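Local coordinates for protein ATP-dependent zinc metalloprotease FtsH (Thermotoga maritima, PDB 4M8A) that probably acts as a processive, ATP-dependent zinc metalloprotease for cytoplasmic and membrane proteins, with a role in quality control of membrane proteins, and is represented here by its periplasmic domain, at residues 55-58 with 59-63. Residues are numbered along the deposited sequence; the frame is centred on the assembly and turned at random.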
# COMPACT_ATOMS: atom_id res chain seq x y z
N SER B 55 -1.53 9.29 10.84
CA SER B 55 -1.21 9.34 9.41
C SER B 55 -1.10 7.96 8.80
O SER B 55 -1.36 7.79 7.61
CB SER B 55 0.10 10.10 9.18
OG SER B 55 1.20 9.39 9.75
N GLN B 56 -0.73 6.97 9.61
CA GLN B 56 -0.60 5.60 9.13
C GLN B 56 -1.98 5.03 8.80
O GLN B 56 -2.16 4.40 7.75
CB GLN B 56 0.10 4.74 10.17
CG GLN B 56 0.55 3.39 9.67
CD GLN B 56 1.49 2.73 10.65
OE1 GLN B 56 2.25 3.40 11.35
NE2 GLN B 56 1.46 1.40 10.69
N LEU B 57 -2.95 5.28 9.68
CA LEU B 57 -4.32 4.85 9.45
C LEU B 57 -4.90 5.55 8.23
O LEU B 57 -5.52 4.93 7.37
CB LEU B 57 -5.20 5.14 10.66
CG LEU B 57 -6.71 4.95 10.44
CD1 LEU B 57 -7.09 3.47 10.24
CD2 LEU B 57 -7.51 5.56 11.59
N ILE B 58 -4.69 6.85 8.17
CA ILE B 58 -5.26 7.65 7.08
C ILE B 58 -4.71 7.24 5.72
O ILE B 58 -5.47 7.06 4.78
CB ILE B 58 -5.09 9.16 7.36
CG1 ILE B 58 -5.93 9.52 8.59
CG2 ILE B 58 -5.52 9.98 6.15
CD1 ILE B 58 -5.62 10.87 9.23
N GLU B 59 -3.41 7.07 5.60
CA GLU B 59 -2.91 6.73 4.28
C GLU B 59 -3.28 5.29 3.92
O GLU B 59 -3.48 4.98 2.75
CB GLU B 59 -1.41 7.03 4.13
CG GLU B 59 -1.05 8.51 4.34
CD GLU B 59 -1.71 9.47 3.34
OE1 GLU B 59 -1.94 9.10 2.17
OE2 GLU B 59 -1.96 10.64 3.72
N LYS B 60 -3.43 4.43 4.93
CA LYS B 60 -3.96 3.08 4.72
C LYS B 60 -5.38 3.09 4.15
O LYS B 60 -5.68 2.37 3.18
CB LYS B 60 -3.95 2.28 6.03
CG LYS B 60 -4.60 0.90 5.95
CD LYS B 60 -4.56 0.21 7.32
CE LYS B 60 -5.45 -1.02 7.38
NZ LYS B 60 -5.34 -1.72 8.70
N LEU B 61 -6.27 3.87 4.75
CA LEU B 61 -7.60 4.05 4.20
C LEU B 61 -7.54 4.55 2.77
O LEU B 61 -8.20 4.01 1.88
CB LEU B 61 -8.39 5.04 5.06
CG LEU B 61 -8.70 4.62 6.50
CD1 LEU B 61 -9.33 5.79 7.24
CD2 LEU B 61 -9.58 3.39 6.56
N VAL B 62 -6.74 5.59 2.53
CA VAL B 62 -6.66 6.15 1.18
C VAL B 62 -6.13 5.14 0.16
O VAL B 62 -6.65 5.03 -0.97
CB VAL B 62 -5.80 7.45 1.16
CG1 VAL B 62 -5.55 7.93 -0.28
CG2 VAL B 62 -6.47 8.54 1.98
N SER B 63 -5.11 4.38 0.55
CA SER B 63 -4.49 3.41 -0.35
C SER B 63 -5.48 2.31 -0.73
O SER B 63 -5.36 1.72 -1.80
CB SER B 63 -3.25 2.81 0.30
OG SER B 63 -3.60 1.89 1.32
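Residues 55-58 and 59-63 are successive turns of one alpha-helix, joined by four i to i+4 backbone bonds. Glu59 N donates to Ser55 O at 3.0 Å, and Lys60 N to Gln56 O at 3.1 Å. The Leu61 N to Leu57 O bond (2.9 Å) is nearly straight, with an N-H...O angle of 169°. Val62 N completes the set with Ile58 O at 3.0 Å. Among the side chains, Leu57 and Leu61 sit one turn apart on the same face. CD1 of Leu61 meets CG of Leu57 at 4.2 Å. CG of Leu61 also lies just beyond the Leu57 carbonyl oxygen, 3.3 Å from Leu57 O, because chi1 of -65° holds it beside its own backbone N.

This helix follows strand 43-47 and leads into strand 67-71, an outermost strand of the mixed sheet within this chain of the periplasmic domain. Its leucine face packs inward: Leu57 touches Tyr9 and Leu61 touches Val16, both on helix 9-17, and Leu61 and Val62 reach Val68 of that strand.

Next to it the helix meets a second subunit: Ile58 packs on Trp50 and Val62, which touches both chains, on Thr10 of that subunit. Val62 CG2 also rests against Ile58 O. Glu59 runs its CG past Ser55 O at 3.4 Å, then bends at chi2 (-61°). Its OE2 is hydrogen-bonded to Tyr9 OH of the second subunit. Lys60 instead extends fully, and its NZ makes a long, weak ion pair with Glu17 OE2 of the same chain. In the last turn, Ser63 OG donates to Lys60 O at 2.8 Å.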